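Endoglucanase (Uncultured bacterium, PDB 3X17) probably hydrolyses internal beta-1,4-glucosidic bonds of cellulose, as an endoglucanase of glycoside hydrolase family 9. Local coordinates at residues A[220-231]-A[285-296]; A[369-377]-A[437-448]. All blocks are in the same frame, centred on the assembly; numbering follows the deposited sequence.

Interaction 1: residues A[220-231]-A[285-296]; sequences PDILDEVRWGLE and AARIFAPFDAAF. With CA (calcium ion), chain D.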
loop_
_atom_site.group_PDB
_atom_site.type_symbol
_atom_site.label_atom_id
_atom_site.label_comp_id
_atom_site.label_asym_id
_atom_site.label_seq_id
_atom_site.Cartn_x
_atom_site.Cartn_y
_atom_site.Cartn_z
ATOM N N PRO A 220 -14.668 10.693 -10.270
ATOM C CA PRO A 220 -14.513 9.673 -9.230
ATOM C C PRO A 220 -13.678 10.193 -8.072
ATOM O O PRO A 220 -12.644 10.815 -8.302
ATOM C CB PRO A 220 -13.771 8.551 -9.963
ATOM C CG PRO A 220 -14.245 8.726 -11.413
ATOM C CD PRO A 220 -14.174 10.224 -11.571
ATOM N N ASP A 221 -14.152 9.984 -6.849
ATOM C CA ASP A 221 -13.545 10.560 -5.659
ATOM C C ASP A 221 -12.091 10.124 -5.513
ATOM O O ASP A 221 -11.274 10.879 -5.021
ATOM C CB ASP A 221 -14.335 10.154 -4.404
ATOM C CG ASP A 221 -15.590 10.975 -4.228
ATOM O OD1 ASP A 221 -15.866 11.798 -5.116
ATOM O OD2 ASP A 221 -16.320 10.764 -3.242
ATOM N N ILE A 222 -11.784 8.883 -5.879
ATOM C CA ILE A 222 -10.402 8.393 -5.781
ATOM C C ILE A 222 -9.493 9.303 -6.604
ATOM O O ILE A 222 -8.385 9.612 -6.183
ATOM C CB ILE A 222 -10.236 6.913 -6.257
ATOM C CG1 ILE A 222 -8.803 6.390 -5.957
ATOM C CG2 ILE A 222 -10.476 6.812 -7.746
ATOM C CD1 ILE A 222 -8.445 6.358 -4.477
ATOM N N LEU A 223 -10.015 9.849 -7.707
ATOM C CA LEU A 223 -9.248 10.795 -8.536
ATOM C C LEU A 223 -9.154 12.192 -7.922
ATOM O O LEU A 223 -8.109 12.815 -7.969
ATOM C CB LEU A 223 -9.806 10.883 -9.966
ATOM C CG LEU A 223 -9.782 9.561 -10.749
ATOM C CD1 LEU A 223 -10.208 9.778 -12.187
ATOM C CD2 LEU A 223 -8.411 8.906 -10.661
ATOM N N ASP A 224 -10.203 12.638 -7.250
ATOM C CA ASP A 224 -10.084 13.831 -6.422
ATOM C C ASP A 224 -9.007 13.654 -5.361
ATOM O O ASP A 224 -8.232 14.571 -5.115
ATOM C CB ASP A 224 -11.409 14.198 -5.774
ATOM C CG ASP A 224 -12.448 14.621 -6.795
ATOM O OD1 ASP A 224 -12.127 15.439 -7.696
ATOM O OD2 ASP A 224 -13.539 14.028 -6.764
ATOM N N GLU A 225 -8.947 12.482 -4.728
ATOM C CA GLU A 225 -7.934 12.309 -3.689
ATOM C C GLU A 225 -6.541 12.375 -4.313
ATOM O O GLU A 225 -5.665 13.082 -3.812
ATOM C CB GLU A 225 -8.092 10.999 -2.927
ATOM C CG GLU A 225 -7.209 10.964 -1.653
ATOM C CD GLU A 225 -7.658 12.014 -0.628
ATOM O OE1 GLU A 225 -8.892 12.154 -0.437
ATOM O OE2 GLU A 225 -6.793 12.739 -0.085
ATOM N N VAL A 226 -6.321 11.558 -5.340
ATOM C CA VAL A 226 -5.079 11.587 -6.093
ATOM C C VAL A 226 -4.696 13.015 -6.459
ATOM O O VAL A 226 -3.528 13.379 -6.403
ATOM C CB VAL A 226 -5.173 10.750 -7.384
ATOM C CG1 VAL A 226 -4.067 11.146 -8.359
ATOM C CG2 VAL A 226 -5.111 9.243 -7.047
ATOM N N ARG A 227 -5.676 13.816 -6.863
ATOM C CA ARG A 227 -5.376 15.151 -7.326
ATOM C C ARG A 227 -4.843 16.013 -6.176
ATOM O O ARG A 227 -3.932 16.785 -6.368
ATOM C CB ARG A 227 -6.623 15.805 -7.944
ATOM C CG ARG A 227 -6.266 17.030 -8.748
ATOM C CD ARG A 227 -7.279 18.148 -8.658
ATOM N NE ARG A 227 -8.301 18.035 -9.690
ATOM C CZ ARG A 227 -8.624 18.989 -10.563
ATOM N NH1 ARG A 227 -8.012 20.183 -10.569
ATOM N NH2 ARG A 227 -9.580 18.734 -11.441
ATOM N N TRP A 228 -5.405 15.851 -4.977
ATOM C CA TRP A 228 -4.843 16.459 -3.785
ATOM C C TRP A 228 -3.345 16.176 -3.690
ATOM O O TRP A 228 -2.555 17.085 -3.464
ATOM C CB TRP A 228 -5.550 15.946 -2.523
ATOM C CG TRP A 228 -5.226 16.748 -1.264
ATOM C CD1 TRP A 228 -4.254 16.476 -0.335
ATOM C CD2 TRP A 228 -5.873 17.957 -0.822
ATOM N NE1 TRP A 228 -4.235 17.452 0.633
ATOM C CE2 TRP A 228 -5.220 18.373 0.360
ATOM C CE3 TRP A 228 -6.934 18.730 -1.320
ATOM C CZ2 TRP A 228 -5.614 19.509 1.074
ATOM C CZ3 TRP A 228 -7.308 19.893 -0.621
ATOM C CH2 TRP A 228 -6.644 20.272 0.553
ATOM N N GLY A 229 -2.945 14.920 -3.863
ATOM C CA GLY A 229 -1.531 14.584 -3.702
ATOM C C GLY A 229 -0.706 15.208 -4.805
ATOM O O GLY A 229 0.370 15.741 -4.563
ATOM N N LEU A 230 -1.225 15.163 -6.030
ATOM C CA LEU A 230 -0.468 15.624 -7.188
ATOM C C LEU A 230 -0.309 17.143 -7.200
ATOM O O LEU A 230 0.714 17.669 -7.678
ATOM C CB LEU A 230 -1.156 15.181 -8.471
ATOM C CG LEU A 230 -1.225 13.656 -8.661
ATOM C CD1 LEU A 230 -1.877 13.408 -9.997
ATOM C CD2 LEU A 230 0.208 13.110 -8.646
ATOM N N GLU A 231 -1.342 17.843 -6.719
ATOM C CA GLU A 231 -1.291 19.309 -6.616
ATOM C C GLU A 231 -0.237 19.802 -5.625
ATOM O O GLU A 231 0.437 20.818 -5.860
ATOM C CB GLU A 231 -2.677 19.872 -6.312
ATOM C CG GLU A 231 -3.544 19.815 -7.564
ATOM C CD GLU A 231 -4.914 20.472 -7.430
ATOM O OE1 GLU A 231 -5.497 20.430 -6.322
ATOM O OE2 GLU A 231 -5.455 20.932 -8.475
ATOM N N ALA A 285 -1.341 10.734 -14.716
ATOM C CA ALA A 285 -2.572 11.472 -14.429
ATOM C C ALA A 285 -3.049 12.152 -15.698
ATOM O O ALA A 285 -4.260 12.339 -15.900
ATOM C CB ALA A 285 -2.337 12.515 -13.332
ATOM N N ALA A 286 -2.093 12.574 -16.523
ATOM C CA ALA A 286 -2.429 13.214 -17.790
ATOM C C ALA A 286 -3.281 12.265 -18.643
ATOM O O ALA A 286 -4.219 12.698 -19.305
ATOM C CB ALA A 286 -1.163 13.634 -18.536
ATOM N N ARG A 287 -2.971 10.993 -18.609
ATOM C CA ARG A 287 -3.681 10.011 -19.372
ATOM C C ARG A 287 -5.008 9.733 -18.718
ATOM O O ARG A 287 -5.996 9.625 -19.366
ATOM C CB ARG A 287 -2.864 8.726 -19.489
ATOM C CG ARG A 287 -3.623 7.508 -19.925
ATOM C CD ARG A 287 -3.215 6.286 -19.157
ATOM N NE ARG A 287 -1.795 6.200 -19.112
ATOM C CZ ARG A 287 -1.067 5.591 -18.195
ATOM N NH1 ARG A 287 -1.596 4.942 -17.205
ATOM N NH2 ARG A 287 0.224 5.630 -18.319
ATOM N N ILE A 288 -5.013 9.628 -17.417
ATOM C CA ILE A 288 -6.181 9.115 -16.737
ATOM C C ILE A 288 -7.248 10.197 -16.511
ATOM O O ILE A 288 -8.448 9.892 -16.497
ATOM C CB ILE A 288 -5.774 8.395 -15.425
ATOM C CG1 ILE A 288 -5.085 7.072 -15.737
ATOM C CG2 ILE A 288 -6.952 8.132 -14.540
ATOM C CD1 ILE A 288 -4.350 6.496 -14.544
ATOM N N PHE A 289 -6.831 11.453 -16.329
ATOM C CA PHE A 289 -7.791 12.519 -15.966
ATOM C C PHE A 289 -8.398 13.108 -17.225
ATOM O O PHE A 289 -9.219 14.011 -17.135
ATOM C CB PHE A 289 -7.116 13.666 -15.181
ATOM C CG PHE A 289 -7.057 13.442 -13.704
ATOM C CD1 PHE A 289 -6.028 12.692 -13.146
ATOM C CD2 PHE A 289 -8.015 14.017 -12.860
ATOM C CE1 PHE A 289 -5.980 12.456 -11.771
ATOM C CE2 PHE A 289 -7.973 13.788 -11.479
ATOM C CZ PHE A 289 -6.930 13.031 -10.936
ATOM N N ALA A 290 -7.892 12.699 -18.391
ATOM C CA ALA A 290 -8.296 13.326 -19.652
ATOM C C ALA A 290 -9.823 13.420 -19.891
ATOM O O ALA A 290 -10.303 14.470 -20.285
ATOM C CB ALA A 290 -7.591 12.682 -20.852
ATOM N N PRO A 291 -10.591 12.354 -19.583
ATOM C CA PRO A 291 -12.056 12.448 -19.774
ATOM C C PRO A 291 -12.778 13.302 -18.724
ATOM O O PRO A 291 -13.950 13.593 -18.893
ATOM C CB PRO A 291 -12.537 10.989 -19.660
ATOM C CG PRO A 291 -11.266 10.136 -19.738
ATOM C CD PRO A 291 -10.170 11.001 -19.181
ATOM N N PHE A 292 -12.116 13.641 -17.618
ATOM C CA PHE A 292 -12.792 14.311 -16.527
ATOM C C PHE A 292 -12.439 15.780 -16.427
ATOM O O PHE A 292 -13.294 16.589 -16.120
ATOM C CB PHE A 292 -12.527 13.613 -15.193
ATOM C CG PHE A 292 -12.886 12.172 -15.200
ATOM C CD1 PHE A 292 -14.229 11.777 -15.222
ATOM C CD2 PHE A 292 -11.888 11.194 -15.255
ATOM C CE1 PHE A 292 -14.568 10.438 -15.216
ATOM C CE2 PHE A 292 -12.217 9.842 -15.310
ATOM C CZ PHE A 292 -13.562 9.458 -15.277
ATOM N N ASP A 293 -11.158 16.103 -16.593
ATOM C CA ASP A 293 -10.677 17.456 -16.372
ATOM C C ASP A 293 -9.498 17.709 -17.288
ATOM O O ASP A 293 -8.364 17.432 -16.921
ATOM C CB ASP A 293 -10.252 17.653 -14.918
ATOM C CG ASP A 293 -10.116 19.123 -14.554
ATOM O OD1 ASP A 293 -9.634 19.901 -15.399
ATOM O OD2 ASP A 293 -10.598 19.522 -13.477
ATOM N N ALA A 294 -9.788 18.192 -18.495
ATOM C CA ALA A 294 -8.785 18.342 -19.548
ATOM C C ALA A 294 -7.720 19.403 -19.213
ATOM O O ALA A 294 -6.554 19.238 -19.562
ATOM C CB ALA A 294 -9.466 18.648 -20.910
ATOM N N ALA A 295 -8.116 20.445 -18.490
ATOM C CA ALA A 295 -7.180 21.476 -18.032
ATOM C C ALA A 295 -6.184 20.912 -16.977
ATOM O O ALA A 295 -5.004 21.231 -16.978
ATOM C CB ALA A 295 -7.952 22.646 -17.438
ATOM N N PHE A 296 -6.678 20.105 -16.055
ATOM C CA PHE A 296 -5.796 19.487 -15.077
ATOM C C PHE A 296 -4.886 18.471 -15.741
ATOM O O PHE A 296 -3.698 18.416 -15.454
ATOM C CB PHE A 296 -6.605 18.834 -13.953
ATOM C CG PHE A 296 -5.762 18.140 -12.943
ATOM C CD1 PHE A 296 -5.095 18.872 -11.974
ATOM C CD2 PHE A 296 -5.487 16.778 -13.070
ATOM C CE1 PHE A 296 -4.261 18.237 -11.040
ATOM C CE2 PHE A 296 -4.666 16.127 -12.140
ATOM C CZ PHE A 296 -4.031 16.872 -11.136
HETATM CA CA CA D . -15.937 13.560 -6.964
#

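Interaction 2: residues A[369-377]-A[437-448]; sequences PAYAPVSWV and KEALAKGMLLLF. With CA (calcium ion), chain E.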
loop_
_atom_site.group_PDB
_atom_site.type_symbol
_atom_site.label_atom_id
_atom_site.label_comp_id
_atom_site.label_asym_id
_atom_site.label_seq_id
_atom_site.Cartn_x
_atom_site.Cartn_y
_atom_site.Cartn_z
ATOM N N PRO A 369 15.646 -1.903 -15.647
ATOM C CA PRO A 369 15.562 -1.917 -14.182
ATOM C C PRO A 369 15.165 -3.314 -13.720
ATOM O O PRO A 369 14.432 -3.992 -14.438
ATOM C CB PRO A 369 14.397 -0.951 -13.902
ATOM C CG PRO A 369 14.356 -0.040 -15.072
ATOM C CD PRO A 369 14.794 -0.854 -16.252
ATOM N N ALA A 370 15.636 -3.756 -12.556
ATOM C CA ALA A 370 15.141 -5.010 -11.975
ATOM C C ALA A 370 13.615 -4.964 -11.814
ATOM O O ALA A 370 13.035 -3.885 -11.585
ATOM C CB ALA A 370 15.821 -5.305 -10.615
ATOM N N TYR A 371 12.975 -6.118 -12.028
ATOM C CA TYR A 371 11.541 -6.262 -11.852
ATOM C C TYR A 371 11.248 -6.644 -10.405
ATOM O O TYR A 371 11.680 -7.690 -9.917
ATOM C CB TYR A 371 10.949 -7.329 -12.805
ATOM C CG TYR A 371 9.426 -7.307 -12.846
ATOM C CD1 TYR A 371 8.749 -6.343 -13.561
ATOM C CD2 TYR A 371 8.676 -8.199 -12.088
ATOM C CE1 TYR A 371 7.366 -6.308 -13.596
ATOM C CE2 TYR A 371 7.312 -8.140 -12.068
ATOM C CZ TYR A 371 6.655 -7.227 -12.870
ATOM O OH TYR A 371 5.282 -7.188 -12.874
ATOM N N ALA A 372 10.535 -5.788 -9.700
ATOM C CA ALA A 372 10.368 -6.016 -8.266
ATOM C C ALA A 372 9.040 -5.422 -7.842
ATOM O O ALA A 372 8.443 -4.655 -8.605
ATOM C CB ALA A 372 11.528 -5.399 -7.495
ATOM N N PRO A 373 8.510 -5.861 -6.687
ATOM C CA PRO A 373 7.203 -5.343 -6.251
ATOM C C PRO A 373 7.349 -3.815 -6.147
ATOM O O PRO A 373 8.439 -3.325 -5.861
ATOM C CB PRO A 373 7.030 -5.949 -4.853
ATOM C CG PRO A 373 7.929 -7.179 -4.836
ATOM C CD PRO A 373 9.024 -6.949 -5.829
ATOM N N VAL A 374 6.316 -3.080 -6.521
ATOM C CA VAL A 374 6.370 -1.614 -6.526
ATOM C C VAL A 374 6.689 -1.092 -5.139
ATOM O O VAL A 374 6.084 -1.536 -4.138
ATOM C CB VAL A 374 5.021 -1.044 -6.998
ATOM C CG1 VAL A 374 4.924 0.453 -6.687
ATOM C CG2 VAL A 374 4.844 -1.353 -8.494
ATOM N N SER A 375 7.731 -0.259 -5.063
ATOM C CA SER A 375 8.140 0.373 -3.796
ATOM C C SER A 375 8.680 1.789 -4.077
ATOM O O SER A 375 8.926 2.127 -5.221
ATOM C CB SER A 375 9.249 -0.474 -3.127
ATOM O OG SER A 375 10.484 -0.260 -3.792
ATOM N N TRP A 376 8.842 2.607 -3.035
ATOM C CA TRP A 376 9.459 3.936 -3.171
ATOM C C TRP A 376 10.929 3.906 -3.592
ATOM O O TRP A 376 11.457 4.906 -4.091
ATOM C CB TRP A 376 9.282 4.767 -1.892
ATOM C CG TRP A 376 9.959 4.203 -0.659
ATOM C CD1 TRP A 376 9.356 3.506 0.363
ATOM C CD2 TRP A 376 11.327 4.380 -0.259
ATOM N NE1 TRP A 376 10.291 3.142 1.308
ATOM C CE2 TRP A 376 11.504 3.671 0.958
ATOM C CE3 TRP A 376 12.436 4.987 -0.850
ATOM C CZ2 TRP A 376 12.730 3.616 1.634
ATOM C CZ3 TRP A 376 13.674 4.934 -0.177
ATOM C CH2 TRP A 376 13.802 4.255 1.057
ATOM N N VAL A 377 11.573 2.754 -3.459
ATOM C CA VAL A 377 12.920 2.570 -4.019
ATOM C C VAL A 377 12.851 2.314 -5.528
ATOM O O VAL A 377 13.463 3.040 -6.334
ATOM C CB VAL A 377 13.660 1.423 -3.318
ATOM C CG1 VAL A 377 14.992 1.142 -3.993
ATOM C CG2 VAL A 377 13.890 1.762 -1.826
ATOM N N LYS A 437 2.993 -4.125 3.500
ATOM C CA LYS A 437 2.939 -3.451 2.217
ATOM C C LYS A 437 3.561 -4.340 1.128
ATOM O O LYS A 437 3.021 -4.490 0.019
ATOM C CB LYS A 437 3.667 -2.106 2.316
ATOM C CG LYS A 437 3.732 -1.319 0.993
ATOM C CD LYS A 437 4.936 -1.726 0.198
ATOM C CE LYS A 437 6.238 -1.364 0.947
ATOM N NZ LYS A 437 7.329 -0.993 -0.050
ATOM N N GLU A 438 4.705 -4.919 1.456
ATOM C CA GLU A 438 5.423 -5.843 0.579
ATOM C C GLU A 438 4.573 -7.064 0.178
ATOM O O GLU A 438 4.563 -7.458 -0.998
ATOM C CB GLU A 438 6.746 -6.283 1.254
ATOM C CG GLU A 438 7.545 -7.303 0.462
ATOM C CD GLU A 438 8.874 -7.691 1.120
ATOM O OE1 GLU A 438 9.455 -6.876 1.881
ATOM O OE2 GLU A 438 9.370 -8.794 0.810
ATOM N N ALA A 439 3.807 -7.605 1.130
ATOM C CA ALA A 439 2.849 -8.681 0.831
ATOM C C ALA A 439 1.864 -8.212 -0.225
ATOM O O ALA A 439 1.591 -8.924 -1.203
ATOM C CB ALA A 439 2.096 -9.093 2.075
ATOM N N LEU A 440 1.253 -7.063 0.024
ATOM C CA LEU A 440 0.189 -6.612 -0.851
ATOM C C LEU A 440 0.753 -6.206 -2.211
ATOM O O LEU A 440 0.115 -6.429 -3.247
ATOM C CB LEU A 440 -0.596 -5.479 -0.205
ATOM C CG LEU A 440 -1.634 -5.900 0.844
ATOM C CD1 LEU A 440 -1.997 -4.667 1.689
ATOM C CD2 LEU A 440 -2.910 -6.474 0.181
ATOM N N ALA A 441 1.947 -5.618 -2.216
ATOM C CA ALA A 441 2.622 -5.236 -3.458
ATOM C C ALA A 441 2.958 -6.486 -4.282
ATOM O O ALA A 441 2.962 -6.424 -5.507
ATOM C CB ALA A 441 3.905 -4.453 -3.157
ATOM N N LYS A 442 3.317 -7.578 -3.610
ATOM C CA LYS A 442 3.493 -8.865 -4.287
ATOM C C LYS A 442 2.172 -9.447 -4.787
ATOM O O LYS A 442 2.133 -10.091 -5.835
ATOM C CB LYS A 442 4.206 -9.886 -3.392
ATOM C CG LYS A 442 5.682 -9.613 -3.196
ATOM C CD LYS A 442 6.289 -10.579 -2.130
ATOM C CE LYS A 442 7.837 -10.531 -2.188
ATOM N NZ LYS A 442 8.483 -11.506 -1.231
ATOM N N GLY A 443 1.096 -9.200 -4.042
ATOM C CA GLY A 443 -0.248 -9.434 -4.526
ATOM C C GLY A 443 -0.498 -8.720 -5.839
ATOM O O GLY A 443 -1.059 -9.288 -6.787
ATOM N N MET A 444 -0.066 -7.467 -5.889
ATOM C CA MET A 444 -0.149 -6.658 -7.104
ATOM C C MET A 444 0.622 -7.281 -8.282
ATOM O O MET A 444 0.113 -7.294 -9.371
ATOM C CB MET A 444 0.327 -5.217 -6.845
ATOM C CG MET A 444 0.090 -4.256 -8.024
ATOM S SD MET A 444 1.015 -2.710 -7.821
ATOM C CE MET A 444 0.236 -2.019 -6.369
ATOM N N LEU A 445 1.818 -7.819 -8.069
ATOM C CA LEU A 445 2.516 -8.479 -9.183
ATOM C C LEU A 445 1.794 -9.731 -9.686
ATOM O O LEU A 445 1.746 -9.970 -10.902
ATOM C CB LEU A 445 3.986 -8.796 -8.879
ATOM C CG LEU A 445 4.870 -7.662 -8.345
ATOM C CD1 LEU A 445 6.233 -8.217 -7.981
ATOM C CD2 LEU A 445 4.972 -6.492 -9.319
ATOM N N LEU A 446 1.198 -10.498 -8.774
ATOM C CA LEU A 446 0.325 -11.619 -9.169
ATOM C C LEU A 446 -0.835 -11.134 -10.033
ATOM O O LEU A 446 -1.072 -11.680 -11.109
ATOM C CB LEU A 446 -0.231 -12.359 -7.949
ATOM C CG LEU A 446 0.828 -13.052 -7.091
ATOM C CD1 LEU A 446 0.276 -13.343 -5.694
ATOM C CD2 LEU A 446 1.296 -14.343 -7.763
ATOM N N LEU A 447 -1.472 -10.039 -9.631
ATOM C CA LEU A 447 -2.555 -9.510 -10.409
ATOM C C LEU A 447 -2.105 -8.945 -11.748
ATOM O O LEU A 447 -2.881 -8.946 -12.693
ATOM C CB LEU A 447 -3.362 -8.473 -9.624
ATOM C CG LEU A 447 -4.154 -9.011 -8.427
ATOM C CD1 LEU A 447 -4.794 -7.870 -7.634
ATOM C CD2 LEU A 447 -5.189 -10.056 -8.841
ATOM N N PHE A 448 -0.895 -8.401 -11.835
ATOM C CA PHE A 448 -0.417 -7.903 -13.138
ATOM C C PHE A 448 -0.326 -9.084 -14.133
ATOM O O PHE A 448 -0.742 -8.967 -15.283
ATOM C CB PHE A 448 0.959 -7.254 -13.031
ATOM C CG PHE A 448 0.948 -5.839 -12.465
ATOM C CD1 PHE A 448 -0.231 -5.107 -12.364
ATOM C CD2 PHE A 448 2.131 -5.240 -12.064
ATOM C CE1 PHE A 448 -0.227 -3.803 -11.852
ATOM C CE2 PHE A 448 2.152 -3.914 -11.585
ATOM C CZ PHE A 448 0.969 -3.206 -11.477
HETATM CA CA CA E . 15.120 4.389 -7.453
HETATM O O HOH W 1 4.078 -9.595 -11.980
HETATM O O HOH W 2 3.718 -4.309 -6.945
HETATM O O HOH W 3 7.050 -2.827 -1.867
HETATM O O HOH W 4 6.676 1.495 -1.055
HETATM O O HOH W 5 16.329 2.221 -7.274
#

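Interaction 1: residues A[220-231]-A[285-296]
Aromatic contacts dominate where Pro220, Leu223 and Arg227 meet Phe289, Phe292 and Phe296. Pro220 CD makes a CH-pi contact over one face of the Phe292 ring, 3.8 Å from its centroid. Phe289 turns its edge to the helix: its CZ is 3.2 Å from Leu223 O, in the ring plane. Arg227 CG sits over a face of Phe296, 3.6 Å from the centroid; beyond it the guanidinium, tilted 31° to the ring, makes an off-centre cation-pi contact. Apolar pairing continues at Leu230 CD1, a tight 3.5 Å from Ala285 CB. In the (alpha/alpha)6 barrel this joins helix 221-235 to the end of helix 272-288, the following turn and the start of helix 294-312; at its start Asp221 OD1 and Asp224 OD2 bind a calcium ion. Charge pairing centres on Arg227, whose chain bends at chi2 and chi3 to bring NH2 to Asp293 OD2; the modelled separation is implausibly short and doubtful. Arg227 NH1 also reaches Glu231 OE2 at 3.4 Å, a weak but nearly straight bond (175°). Replacing Arg227 by an alanine is likely to leave Asp293 and Glu231 without this cationic partner. Asp293 OD1 caps the next helix, accepting from Phe296 N at 3.0 Å.

Interaction 2: residues A[369-377]-A[437-448]
Pro373 packs against Ala441, Lys442 and Leu445, its CB 3.9 Å from Ala441 CB and its CG 3.7 Å from Lys442 CG. This sets an irregular loop, between helices 354-366 and 381-390, against helix 435-452 of the (alpha/alpha)6 barrel. Leu445 crosses the proline at about a right angle, and its CD1 comes tightly to Pro373 CA, 3.5 Å away. Its other branch, CD2, meets Tyr371 near the hydroxyl. With CG anti to the backbone nitrogen (chi1 -168°), Tyr371 runs back along Leu445, and OH arrives at the edge of the Phe448 ring, in its plane. Val374 CG2 adds an apolar contact, 4.1 Å from Met444 SD.

No direct hydrogen bond spans the two segments; ordered waters do that work. One accepts from Tyr371 OH and donates to Leu445 O, and another accepts from Val374 N and donates to Ala441 O, which gives Val374 N a partner at the interface. The bent chain of Lys437 (chi2 -88°) carries NZ to two further waters, which lead to Val374 O and Trp376 N.

Further out, Phe448 stacks on Phe385, Tyr371 meets Tyr384 edge-to-face, and Ser375 OG bonds to Asn378 N. At the loop's far end Val377 O binds a calcium ion at 2.4 Å, together with Asp333, Asp335, Asp338, Asp339 and a water 2.5 Å from the metal.

Interactions 1 and 2 lie in series along the chain, within the same glycoside hydrolase family 9 region. Their centres are 24 Å apart and their nearest atoms about 10 Å, so they do not touch. Each touches a different calcium site, interaction 1 with two ligands and interaction 2 with one, and the two ions are 32.4 Å apart. In 220-231 Asp221 OD1 and Asp224 OD2 bind one ion from the start of a helix; in 369-377 the carbonyl O of Val377, in a loop, binds the other. Interaction 1 lies farther from the centre of the chain, about 20 Å from it against about 10 Å for interaction 2 (centre to centre).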